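PDB 2E4T: endoglucanase from Clostridium thermocellum, which hydrolyses internal beta-1,4-glucosidic bonds of cellulose and probably of xyloglucan, through its glycoside hydrolase family 44 catalytic module. Local coordinates for residues V476-R481 and T487-I492; A373-L378 and N405-Y410. All coordinates share one frame; numbering follows the deposited sequence.

Contact 1: V476-R481 and T487-I492; sequences VWAFDR and TQRTPI
Thr487 pairs with Ala478 at the loop end of an antiparallel beta hairpin, strands 474-480 and 486-492, at one margin of the mixed sheet that forms the beta domain beside the TIM-like barrel. Two backbone bonds join this pair: Thr487 N to Ala478 O, and Ala478 N to Thr487 O at 3.0 Å. Next comes Gln488, in a non-hydrogen-bonded pair with Trp477. Gln488 swings CG away from its own backbone nitrogen (chi1 -168°) and stays extended, which lays it alongside the indole. Its CG makes a CH-pi contact over one face, 4.0 Å from the centroid of the five-membered ring of Trp477. A water accepts hydrogen bonds from Gln488 NE2 and Val476 N and donates one to Arg489 O. Arg489 N continues the ladder with a nearly straight bond to Val476 O (2.8 Å, 171°). On the opposite face of the sheet from Gln488, the Arg489 side chain bends at chi2 and sweeps back along the hairpin. Its NE donates to Thr487 O at 3.2 Å, from the other side of that carbonyl's plane than Ala478 N, and Ala478 CB sits 3.7 Å above the centre of the guanidinium plane. The guanidinium closes end-on on Asp480 in a salt bridge, NH2 at 3.0 Å and NH1 at 3.2 Å from the same oxygen, OD2, the carboxylate and guanidinium planes 65° apart. Farther on, Ile492 CD1 meets Val476 CG2 at 3.8 Å.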
ATOM      1  N   VAL A 476      -9.778 -26.101   6.722  1.00  6.77           N
ATOM      2  CA  VAL A 476     -10.166 -24.779   7.152  1.00  6.72           C
ATOM      3  C   VAL A 476      -9.202 -24.250   8.176  1.00  6.26           C
ATOM      4  O   VAL A 476      -8.843 -24.953   9.135  1.00  7.13           O
ATOM      5  CB  VAL A 476     -11.586 -24.797   7.795  1.00  7.48           C
ATOM      6  CG1 VAL A 476     -11.993 -23.365   8.212  1.00  8.89           C
ATOM      7  CG2 VAL A 476     -12.635 -25.370   6.819  1.00  8.12           C
ATOM      8  N   TRP A 477      -8.796 -22.972   8.008  1.00  5.99           N
ATOM      9  CA  TRP A 477      -8.027 -22.228   8.991  1.00  6.24           C
ATOM     10  C   TRP A 477      -8.776 -20.939   9.312  1.00  6.07           C
ATOM     11  O   TRP A 477      -9.394 -20.354   8.414  1.00  7.24           O
ATOM     12  CB  TRP A 477      -6.615 -21.910   8.443  1.00  6.78           C
ATOM     13  CG  TRP A 477      -5.747 -23.117   8.329  1.00  6.97           C
ATOM     14  CD1 TRP A 477      -4.742 -23.453   9.231  1.00  8.77           C
ATOM     15  CD2 TRP A 477      -5.722 -24.119   7.329  1.00  7.98           C
ATOM     16  NE1 TRP A 477      -4.114 -24.575   8.832  1.00 10.32           N
ATOM     17  CE2 TRP A 477      -4.696 -25.026   7.684  1.00  9.39           C
ATOM     18  CE3 TRP A 477      -6.444 -24.342   6.159  1.00  9.31           C
ATOM     19  CZ2 TRP A 477      -4.375 -26.152   6.909  1.00 11.02           C
ATOM     20  CZ3 TRP A 477      -6.137 -25.438   5.369  1.00 10.20           C
ATOM     21  CH2 TRP A 477      -5.129 -26.325   5.769  1.00 11.41           C
ATOM     22  N   ALA A 478      -8.772 -20.511  10.578  1.00  5.46           N
ATOM     23  CA  ALA A 478      -9.601 -19.346  10.913  1.00  5.88           C
ATOM     24  C   ALA A 478      -9.026 -18.601  12.106  1.00  5.53           C
ATOM     25  O   ALA A 478      -8.280 -19.146  12.921  1.00  5.95           O
ATOM     26  CB  ALA A 478     -11.046 -19.768  11.223  1.00  7.16           C
ATOM     27  N   PHE A 479      -9.440 -17.324  12.196  1.00  5.80           N
ATOM     28  CA  PHE A 479      -9.276 -16.554  13.427  1.00  5.57           C
ATOM     29  C   PHE A 479     -10.624 -15.924  13.799  1.00  5.97           C
ATOM     30  O   PHE A 479     -11.572 -15.851  13.009  1.00  6.75           O
ATOM     31  CB  PHE A 479      -8.147 -15.499  13.342  1.00  5.88           C
ATOM     32  CG  PHE A 479      -8.372 -14.385  12.334  1.00  5.49           C
ATOM     33  CD1 PHE A 479      -9.141 -13.270  12.652  1.00  6.42           C
ATOM     34  CD2 PHE A 479      -7.771 -14.433  11.068  1.00  5.79           C
ATOM     35  CE1 PHE A 479      -9.281 -12.228  11.763  1.00  6.48           C
ATOM     36  CE2 PHE A 479      -7.902 -13.378  10.182  1.00  6.00           C
ATOM     37  CZ  PHE A 479      -8.645 -12.251  10.527  1.00  6.09           C
ATOM     38  N   ASP A 480     -10.715 -15.508  15.082  1.00  6.18           N
ATOM     39  CA  ASP A 480     -11.999 -15.094  15.635  1.00  6.53           C
ATOM     40  C   ASP A 480     -11.702 -14.304  16.932  1.00  6.65           C
ATOM     41  O   ASP A 480     -10.536 -14.016  17.232  1.00  7.07           O
ATOM     42  CB  ASP A 480     -12.937 -16.289  15.843  1.00  7.87           C
ATOM     43  CG  ASP A 480     -12.286 -17.363  16.685  1.00  8.43           C
ATOM     44  OD1 ASP A 480     -11.507 -17.031  17.634  1.00  9.96           O
ATOM     45  OD2 ASP A 480     -12.584 -18.561  16.417  1.00 11.61           O
ATOM     46  N   ARG A 481     -12.731 -13.976  17.699  1.00  7.16           N
ATOM     47  CA  ARG A 481     -12.510 -13.205  18.952  1.00  7.53           C
ATOM     48  C   ARG A 481     -11.712 -13.986  19.963  1.00  7.54           C
ATOM     49  O   ARG A 481     -11.089 -13.376  20.855  1.00  9.32           O
ATOM     50  CB  ARG A 481     -13.836 -12.749  19.531  1.00  7.92           C
ATOM     51  CG  ARG A 481     -14.332 -11.538  18.804  1.00  8.73           C
ATOM     52  CD  ARG A 481     -15.718 -11.152  19.166  1.00  8.39           C
ATOM     53  NE  ARG A 481     -16.683 -12.152  18.718  1.00  8.18           N
ATOM     54  CZ  ARG A 481     -17.998 -12.049  18.881  1.00  9.61           C
ATOM     55  NH1 ARG A 481     -18.500 -10.970  19.517  1.00 10.36           N
ATOM     56  NH2 ARG A 481     -18.797 -13.015  18.463  1.00 12.01           N
ATOM     57  N   THR A 487      -5.872 -20.807  13.504  1.00  6.25           N
ATOM     58  CA  THR A 487      -5.828 -22.202  13.898  1.00  6.54           C
ATOM     59  C   THR A 487      -6.625 -23.022  12.892  1.00  6.51           C
ATOM     60  O   THR A 487      -7.637 -22.601  12.342  1.00  6.48           O
ATOM     61  CB  THR A 487      -6.360 -22.375  15.321  1.00  7.85           C
ATOM     62  OG1 THR A 487      -7.693 -21.891  15.330  1.00  8.41           O
ATOM     63  CG2 THR A 487      -5.487 -21.663  16.323  1.00  9.30           C
ATOM     64  N   GLN A 488      -6.175 -24.260  12.716  1.00  7.07           N
ATOM     65  CA  GLN A 488      -6.847 -25.198  11.822  1.00  7.09           C
ATOM     66  C   GLN A 488      -8.111 -25.691  12.518  1.00  7.05           C
ATOM     67  O   GLN A 488      -8.104 -26.008  13.726  1.00  9.02           O
ATOM     68  CB  GLN A 488      -5.920 -26.371  11.439  1.00  8.28           C
ATOM     69  CG  GLN A 488      -6.499 -27.175  10.305  1.00  9.54           C
ATOM     70  CD  GLN A 488      -5.567 -28.188   9.758  1.00 10.82           C
ATOM     71  OE1 GLN A 488      -4.418 -28.366  10.195  1.00 14.94           O
ATOM     72  NE2 GLN A 488      -6.072 -28.922   8.766  1.00 12.70           N
ATOM     73  N   ARG A 489      -9.178 -25.789  11.737  1.00  6.95           N
ATOM     74  CA  ARG A 489     -10.489 -26.194  12.232  1.00  7.52           C
ATOM     75  C   ARG A 489     -10.892 -27.526  11.597  1.00  7.40           C
ATOM     76  O   ARG A 489     -10.221 -28.048  10.709  1.00  9.12           O
ATOM     77  CB  ARG A 489     -11.525 -25.112  11.882  1.00  8.41           C
ATOM     78  CG  ARG A 489     -11.107 -23.690  12.275  1.00  8.17           C
ATOM     79  CD  ARG A 489     -10.778 -23.530  13.747  1.00  8.47           C
ATOM     80  NE  ARG A 489     -10.270 -22.191  14.116  1.00  8.09           N
ATOM     81  CZ  ARG A 489     -11.005 -21.244  14.687  1.00  8.35           C
ATOM     82  NH1 ARG A 489     -12.343 -21.400  14.868  1.00 12.06           N
ATOM     83  NH2 ARG A 489     -10.430 -20.107  15.027  1.00  9.03           N
ATOM     84  N   THR A 490     -12.019 -28.082  12.045  1.00  8.36           N
ATOM     85  CA  THR A 490     -12.450 -29.374  11.514  1.00  8.33           C
ATOM     86  C   THR A 490     -12.698 -29.249  10.005  1.00  7.99           C
ATOM     87  O   THR A 490     -13.382 -28.314   9.569  1.00  9.11           O
ATOM     88  CB  THR A 490     -13.755 -29.787  12.209  1.00  9.14           C
ATOM     89  OG1 THR A 490     -13.472 -29.803  13.611  1.00 10.94           O
ATOM     90  CG2 THR A 490     -14.223 -31.145  11.734  1.00 10.84           C
ATOM     91  N   PRO A 491     -12.211 -30.196   9.192  1.00  8.85           N
ATOM     92  CA  PRO A 491     -12.425 -30.058   7.747  1.00  8.56           C
ATOM     93  C   PRO A 491     -13.890 -30.295   7.382  1.00  8.71           C
ATOM     94  O   PRO A 491     -14.598 -31.090   8.016  1.00  9.25           O
ATOM     95  CB  PRO A 491     -11.607 -31.183   7.164  1.00 10.87           C
ATOM     96  CG  PRO A 491     -11.570 -32.222   8.249  1.00 13.46           C
ATOM     97  CD  PRO A 491     -11.360 -31.337   9.527  1.00 11.61           C
ATOM     98  N   ILE A 492     -14.291 -29.643   6.284  1.00  8.34           N
ATOM     99  CA  ILE A 492     -15.597 -29.829   5.626  1.00  8.01           C
ATOM    100  C   ILE A 492     -15.489 -31.103   4.786  1.00  7.57           C
ATOM    101  O   ILE A 492     -14.553 -31.241   3.972  1.00  8.37           O
ATOM    102  CB  ILE A 492     -15.862 -28.625   4.724  1.00  7.86           C
ATOM    103  CG1 ILE A 492     -16.047 -27.357   5.563  1.00  8.89           C
ATOM    104  CG2 ILE A 492     -17.027 -28.869   3.749  1.00  8.89           C
ATOM    105  CD1 ILE A 492     -15.823 -26.066   4.786  1.00  9.29           C
TER
HETATM  106  O   HOH W   1      -8.991 -28.429   8.274  1.00 10.14           O

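Contact 2: A373-L378 and N405-Y410; sequences AQADVL and NLYTNY
Tyr407 reaches from the last turn of helix 398-408 across to helix 368-384, in a buried helix-helix contact of the TIM-like barrel, on the side where strand 442-452 of the beta domain packs. Its ring and the side chain of Leu378 slide past each other in opposite directions. Leu378 CB lies over one face of the ring, shifted toward the rim, in a CH-pi contact 4.0 Å from the Tyr407 centroid and 20° off the normal, while Leu378 CD1 comes to 3.8 Å from Tyr407 CD2. Ala375, one turn earlier on the same helix, sets its CB 4.0 Å from Tyr407 CE2, and beyond it Leu406 CD2 grazes the same methyl. Because CG of Tyr407 stands anti to the carbonyl carbon (chi1 -71°), the ring reaches across to helix 368-384, where the hydroxyl meets a backbone carbonyl. Ile449 of strand 442-452 also touches Tyr407, and Leu451 touches Ala375, so this strand of the beta domain touches both sides of the contact. The buried hydroxyl has a backbone partner: Tyr407 OH donates to Ala375 O at 2.7 Å, tilted 26° from the carbonyl plane.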
ATOM      1  N   ALA A 373     -11.812  -6.584   8.669  1.00  4.79           N
ATOM      2  CA  ALA A 373     -11.699  -5.521   7.665  1.00  5.08           C
ATOM      3  C   ALA A 373     -10.411  -5.679   6.860  1.00  4.70           C
ATOM      4  O   ALA A 373     -10.420  -5.501   5.630  1.00  4.89           O
ATOM      5  CB  ALA A 373     -11.785  -4.139   8.312  1.00  5.89           C
ATOM      6  N   GLN A 374      -9.284  -5.989   7.542  1.00  4.91           N
ATOM      7  CA  GLN A 374      -8.026  -6.173   6.818  1.00  4.75           C
ATOM      8  C   GLN A 374      -8.153  -7.295   5.783  1.00  4.49           C
ATOM      9  O   GLN A 374      -7.719  -7.167   4.626  1.00  4.97           O
ATOM     10  CB  GLN A 374      -6.910  -6.488   7.818  1.00  5.12           C
ATOM     11  CG  GLN A 374      -5.562  -6.745   7.125  1.00  5.06           C
ATOM     12  CD  GLN A 374      -5.005  -5.507   6.470  1.00  4.94           C
ATOM     13  OE1 GLN A 374      -5.405  -4.370   6.749  1.00  5.96           O
ATOM     14  NE2 GLN A 374      -4.026  -5.711   5.583  1.00  6.62           N
ATOM     15  N   ALA A 375      -8.720  -8.457   6.206  1.00  4.81           N
ATOM     16  CA  ALA A 375      -8.870  -9.565   5.258  1.00  4.74           C
ATOM     17  C   ALA A 375      -9.775  -9.158   4.101  1.00  4.75           C
ATOM     18  O   ALA A 375      -9.577  -9.585   2.940  1.00  5.18           O
ATOM     19  CB  ALA A 375      -9.404 -10.798   5.993  1.00  5.68           C
ATOM     20  N   ASP A 376     -10.817  -8.353   4.386  1.00  4.70           N
ATOM     21  CA  ASP A 376     -11.741  -7.930   3.332  1.00  4.64           C
ATOM     22  C   ASP A 376     -10.979  -7.042   2.331  1.00  4.82           C
ATOM     23  O   ASP A 376     -11.075  -7.232   1.088  1.00  4.87           O
ATOM     24  CB  ASP A 376     -12.902  -7.171   3.981  1.00  5.30           C
ATOM     25  CG  ASP A 376     -14.166  -7.149   3.154  1.00  5.47           C
ATOM     26  OD1 ASP A 376     -14.394  -8.101   2.369  0.50  4.12           O
ATOM     27  OD2 ASP A 376     -14.908  -6.118   3.267  0.50  5.77           O
ATOM     28  N   VAL A 377     -10.242  -6.037   2.847  1.00  4.77           N
ATOM     29  CA  VAL A 377      -9.459  -5.134   2.012  1.00  4.35           C
ATOM     30  C   VAL A 377      -8.499  -5.912   1.125  1.00  4.53           C
ATOM     31  O   VAL A 377      -8.349  -5.603  -0.081  1.00  4.70           O
ATOM     32  CB  VAL A 377      -8.740  -4.108   2.928  1.00  5.25           C
ATOM     33  CG1 VAL A 377      -7.675  -3.319   2.181  1.00  6.19           C
ATOM     34  CG2 VAL A 377      -9.773  -3.190   3.545  1.00  5.67           C
ATOM     35  N   LEU A 378      -7.775  -6.888   1.702  1.00  4.43           N
ATOM     36  CA  LEU A 378      -6.830  -7.651   0.873  1.00  4.77           C
ATOM     37  C   LEU A 378      -7.564  -8.448  -0.235  1.00  4.51           C
ATOM     38  O   LEU A 378      -7.041  -8.594  -1.357  1.00  4.84           O
ATOM     39  CB  LEU A 378      -6.002  -8.572   1.736  1.00  5.16           C
ATOM     40  CG  LEU A 378      -5.077  -7.850   2.693  1.00  5.11           C
ATOM     41  CD1 LEU A 378      -4.433  -8.898   3.642  1.00  5.75           C
ATOM     42  CD2 LEU A 378      -4.020  -7.025   1.977  1.00  6.03           C
ATOM     43  N   ASN A 405      -1.745 -12.716   7.354  1.00  4.98           N
ATOM     44  CA  ASN A 405      -1.315 -14.121   7.312  1.00  4.94           C
ATOM     45  C   ASN A 405      -2.402 -15.043   6.790  1.00  4.96           C
ATOM     46  O   ASN A 405      -2.086 -16.123   6.256  1.00  5.52           O
ATOM     47  CB  ASN A 405      -0.861 -14.589   8.705  1.00  5.19           C
ATOM     48  CG  ASN A 405       0.544 -14.141   9.022  1.00  6.26           C
ATOM     49  OD1 ASN A 405       1.376 -13.870   8.165  1.00  7.10           O
ATOM     50  ND2 ASN A 405       0.827 -14.103  10.359  1.00  7.73           N
ATOM     51  N   LEU A 406      -3.676 -14.685   6.928  1.00  4.98           N
ATOM     52  CA  LEU A 406      -4.745 -15.535   6.385  1.00  5.12           C
ATOM     53  C   LEU A 406      -4.524 -15.725   4.861  1.00  5.17           C
ATOM     54  O   LEU A 406      -4.900 -16.781   4.311  1.00  5.87           O
ATOM     55  CB  LEU A 406      -6.093 -14.931   6.680  1.00  5.98           C
ATOM     56  CG  LEU A 406      -7.277 -15.895   6.508  1.00  6.34           C
ATOM     57  CD1 LEU A 406      -7.271 -17.031   7.505  1.00  7.56           C
ATOM     58  CD2 LEU A 406      -8.596 -15.096   6.567  1.00  8.56           C
ATOM     59  N   TYR A 407      -3.960 -14.701   4.203  1.00  5.18           N
ATOM     60  CA  TYR A 407      -3.618 -14.796   2.797  1.00  5.10           C
ATOM     61  C   TYR A 407      -2.215 -15.321   2.552  1.00  5.10           C
ATOM     62  O   TYR A 407      -2.003 -16.075   1.589  1.00  6.75           O
ATOM     63  CB  TYR A 407      -3.739 -13.434   2.100  1.00  5.35           C
ATOM     64  CG  TYR A 407      -5.170 -12.987   1.936  1.00  4.95           C
ATOM     65  CD1 TYR A 407      -5.825 -13.147   0.688  1.00  5.03           C
ATOM     66  CD2 TYR A 407      -5.874 -12.405   2.990  1.00  5.05           C
ATOM     67  CE1 TYR A 407      -7.124 -12.745   0.507  1.00  4.96           C
ATOM     68  CE2 TYR A 407      -7.198 -12.018   2.843  1.00  5.17           C
ATOM     69  CZ  TYR A 407      -7.837 -12.156   1.574  1.00  4.88           C
ATOM     70  OH  TYR A 407      -9.147 -11.801   1.385  1.00  5.06           O
ATOM     71  N   THR A 408      -1.228 -14.914   3.338  1.00  5.38           N
ATOM     72  CA  THR A 408       0.159 -15.158   2.977  1.00  5.34           C
ATOM     73  C   THR A 408       0.779 -16.366   3.642  1.00  5.49           C
ATOM     74  O   THR A 408       1.853 -16.822   3.181  1.00  6.59           O
ATOM     75  CB  THR A 408       1.030 -13.915   3.317  1.00  5.67           C
ATOM     76  OG1 THR A 408       0.941 -13.796   4.750  1.00  5.73           O
ATOM     77  CG2 THR A 408       0.577 -12.681   2.605  1.00  6.07           C
ATOM     78  N   ASN A 409       0.205 -16.848   4.743  1.00  5.58           N
ATOM     79  CA  ASN A 409       0.883 -17.897   5.525  1.00  5.95           C
ATOM     80  C   ASN A 409      -0.156 -18.432   6.513  1.00  6.47           C
ATOM     81  O   ASN A 409      -0.046 -18.259   7.752  1.00  7.46           O
ATOM     82  CB  ASN A 409       2.114 -17.355   6.226  1.00  6.66           C
ATOM     83  CG  ASN A 409       2.989 -18.469   6.764  1.00  7.29           C
ATOM     84  OD1 ASN A 409       2.577 -19.649   6.826  1.00  7.95           O
ATOM     85  ND2 ASN A 409       4.220 -18.130   7.097  1.00  8.66           N
ATOM     86  N   TYR A 410      -1.191 -19.082   5.990  1.00  6.04           N
ATOM     87  CA  TYR A 410      -2.302 -19.418   6.860  1.00  6.80           C
ATOM     88  C   TYR A 410      -2.027 -20.588   7.803  1.00  7.03           C
ATOM     89  O   TYR A 410      -2.710 -20.718   8.826  1.00  8.00           O
ATOM     90  CB  TYR A 410      -3.614 -19.644   6.061  1.00  7.13           C
ATOM     91  CG  TYR A 410      -3.533 -20.747   5.048  1.00  7.55           C
ATOM     92  CD1 TYR A 410      -3.625 -22.093   5.391  1.00  8.61           C
ATOM     93  CD2 TYR A 410      -3.361 -20.451   3.704  1.00  8.32           C
ATOM     94  CE1 TYR A 410      -3.544 -23.072   4.386  1.00  8.91           C
ATOM     95  CE2 TYR A 410      -3.256 -21.425   2.728  1.00  9.97           C
ATOM     96  CZ  TYR A 410      -3.359 -22.710   3.063  1.00  9.33           C
ATOM     97  OH  TYR A 410      -3.256 -23.664   2.076  1.00 12.31           O
TER

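How the contacts relate
Contact 2 is wholly buried and joins two helices of the barrel; contact 1 is a partly exposed hairpin at one margin of the beta domain, and the two centres lie about 14 Å apart. Contact 1 relies on strand pairing, a salt bridge and a water, polar chemistry on the outermost strand 486-492, where Thr487, Gln488 and Thr490 are exposed, whereas contact 2 is mainly apolar with a single phenol-to-carbonyl bond. They meet at the domain interface: Phe479 CE2 packs 4.1 Å from Leu406 CD2, and Trp477 CD1 lies 3.4 Å from Tyr410 O. Helix 398-408, through Leu406, is part of contact 2 and packs on Phe479 of contact 1; it also carries the zinc ligand Glu401, whose side chain is about 9 Å from those of Phe479 and Leu378.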